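Local structure of gamma-glutamyltranspeptidase (Ggt) (Helicobacter pylori 26695, 5BPK) at residues A[161-164]-A[165-169]. The protein probably cleaves the gamma-glutamyl bond of glutathione and related compounds and transfers the glutamyl group to water or an acceptor, as an Ntn-hydrolase. Sequence-based numbering, arbitrary orientation.
Sequences PAIK and LAENG
K164 and N168 meet one turn apart in the last turns of the alpha-helix 155-168, a peripheral helix of this Ntn-hydrolase fold. The backbone joins them first. N168 N donates to K164 O over 2.9 Å. The N168 side chain then folds back towards the same carbonyl. The helix backbone itself sets N168 CB 3.3 Å from K164 O. With N168 CG beside its own backbone N (chi1 -57°), the amide is kept close to that oxygen too. It crosses the lysine chain at a slant, with N168 ND2 3.3 Å from K164 CG. ND2 is also near K164 O, but the angle there is too poor for a hydrogen bond. K164 CG stands anti to the backbone N (chi1 -169°), beside the carbonyl carbon, and this brings it to the amide of N168. The lysine chain runs on extended from there. Both residues are exposed.

L165 turns to another side of the helix. Its N donates to P161 O at 3.1 Å. L165 CG and CD1 each come to 3.6 Å from P161 O. The side chain also packs against V74 and V75 of helix 61-75 and I50 of helix 45-56. P161 also touches I50, and A162 packs on F70 and V74.

I163 and E167 lie side by side on a further face, pointing the same way towards helix 214-226. I163 rests on L220, N221 and K224 there, and E167 OE2 makes a weak hydrogen bond to N221. The helix stops at G169, whose phi is positive. G169 N still donates to L165 O, closing the last turn. Two residues earlier, E167 N donates to I163 O, nearly along the C=O axis, and the methyl CG2 of I163 sits 3.6 Å from E167 OE2.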
ATOM      1  N   PRO A 161       0.554 -12.643  20.016  1.00 15.03           N
ATOM      2  CA  PRO A 161      -0.670 -13.118  19.345  1.00 14.93           C
ATOM      3  C   PRO A 161      -0.408 -13.724  17.969  1.00 15.30           C
ATOM      4  O   PRO A 161      -1.010 -14.738  17.605  1.00 15.99           O
ATOM      5  CB  PRO A 161      -1.525 -11.851  19.237  1.00 16.07           C
ATOM      6  CG  PRO A 161      -1.106 -11.044  20.423  1.00 15.97           C
ATOM      7  CD  PRO A 161       0.381 -11.273  20.543  1.00 14.78           C
ATOM      8  N   ALA A 162       0.490 -13.104  17.221  1.00 14.00           N
ATOM      9  CA  ALA A 162       0.897 -13.627  15.932  1.00 13.11           C
ATOM     10  C   ALA A 162       1.544 -15.002  16.077  1.00 14.05           C
ATOM     11  O   ALA A 162       1.234 -15.915  15.319  1.00 13.82           O
ATOM     12  CB  ALA A 162       1.859 -12.645  15.238  1.00 12.35           C
ATOM     13  N   ILE A 163       2.426 -15.152  17.066  1.00 13.81           N
ATOM     14  CA  ILE A 163       3.088 -16.438  17.309  1.00 12.65           C
ATOM     15  C   ILE A 163       2.056 -17.525  17.633  1.00 14.88           C
ATOM     16  O   ILE A 163       2.139 -18.646  17.110  1.00 14.59           O
ATOM     17  CB  ILE A 163       4.130 -16.337  18.450  1.00 14.28           C
ATOM     18  CG1 ILE A 163       5.309 -15.452  18.025  1.00 16.55           C
ATOM     19  CG2 ILE A 163       4.638 -17.724  18.820  1.00 15.55           C
ATOM     20  CD1 ILE A 163       6.249 -15.054  19.161  1.00 15.62           C
ATOM     21  N   LYS A 164       1.080 -17.184  18.472  1.00 13.99           N
ATOM     22  CA  LYS A 164       0.011 -18.121  18.841  1.00 17.31           C
ATOM     23  C   LYS A 164      -0.742 -18.626  17.606  1.00 16.32           C
ATOM     24  O   LYS A 164      -1.017 -19.815  17.480  1.00 16.47           O
ATOM     25  CB  LYS A 164      -0.981 -17.457  19.801  1.00 18.39           C
ATOM     26  CG  LYS A 164      -1.968 -18.413  20.442  1.00 25.60           C
ATOM     27  CD  LYS A 164      -2.978 -17.684  21.312  1.00 30.90           C
ATOM     28  CE  LYS A 164      -3.755 -18.649  22.205  1.00 34.38           C
ATOM     29  NZ  LYS A 164      -4.347 -17.947  23.385  1.00 38.95           N
ATOM     30  N   LEU A 165      -1.064 -17.710  16.696  1.00 14.68           N
ATOM     31  CA  LEU A 165      -1.774 -18.063  15.471  1.00 14.04           C
ATOM     32  C   LEU A 165      -0.919 -18.899  14.520  1.00 13.44           C
ATOM     33  O   LEU A 165      -1.443 -19.763  13.821  1.00 15.87           O
ATOM     34  CB  LEU A 165      -2.291 -16.804  14.764  1.00 13.46           C
ATOM     35  CG  LEU A 165      -3.504 -16.180  15.475  1.00 15.99           C
ATOM     36  CD1 LEU A 165      -3.668 -14.705  15.142  1.00 19.20           C
ATOM     37  CD2 LEU A 165      -4.784 -16.950  15.158  1.00 18.33           C
ATOM     38  N   ALA A 166       0.383 -18.633  14.473  1.00 13.64           N
ATOM     39  CA  ALA A 166       1.279 -19.440  13.644  1.00 13.18           C
ATOM     40  C   ALA A 166       1.418 -20.859  14.187  1.00 14.72           C
ATOM     41  O   ALA A 166       1.356 -21.832  13.435  1.00 16.52           O
ATOM     42  CB  ALA A 166       2.653 -18.772  13.505  1.00 14.83           C
ATOM     43  N   GLU A 167       1.579 -20.972  15.497  1.00 15.95           N
ATOM     44  CA  GLU A 167       1.777 -22.272  16.132  1.00 17.83           C
ATOM     45  C   GLU A 167       0.518 -23.139  16.158  1.00 18.16           C
ATOM     46  O   GLU A 167       0.586 -24.347  15.916  1.00 18.84           O
ATOM     47  CB  GLU A 167       2.278 -22.094  17.566  1.00 19.10           C
ATOM     48  CG  GLU A 167       3.681 -21.542  17.697  1.00 24.20           C
ATOM     49  CD  GLU A 167       4.115 -21.365  19.144  1.00 28.61           C
ATOM     50  OE1 GLU A 167       3.246 -21.351  20.036  1.00 32.42           O
ATOM     51  OE2 GLU A 167       5.332 -21.233  19.383  1.00 30.31           O
ATOM     52  N   ASN A 168      -0.621 -22.535  16.476  1.00 15.53           N
ATOM     53  CA  ASN A 168      -1.855 -23.290  16.702  1.00 17.22           C
ATOM     54  C   ASN A 168      -2.742 -23.330  15.469  1.00 17.26           C
ATOM     55  O   ASN A 168      -3.605 -24.203  15.337  1.00 19.64           O
ATOM     56  CB  ASN A 168      -2.642 -22.685  17.878  1.00 19.08           C
ATOM     57  CG  ASN A 168      -1.832 -22.627  19.173  1.00 24.30           C
ATOM     58  OD1 ASN A 168      -0.920 -23.419  19.394  1.00 27.06           O
ATOM     59  ND2 ASN A 168      -2.180 -21.682  20.040  1.00 30.15           N
ATOM     60  N   GLY A 169      -2.538 -22.364  14.577  1.00 15.35           N
ATOM     61  CA  GLY A 169      -3.276 -22.294  13.338  1.00 15.54           C
ATOM     62  C   GLY A 169      -4.578 -21.524  13.378  1.00 17.15           C
ATOM     63  O   GLY A 169      -5.049 -21.075  14.436  1.00 18.43           O
TER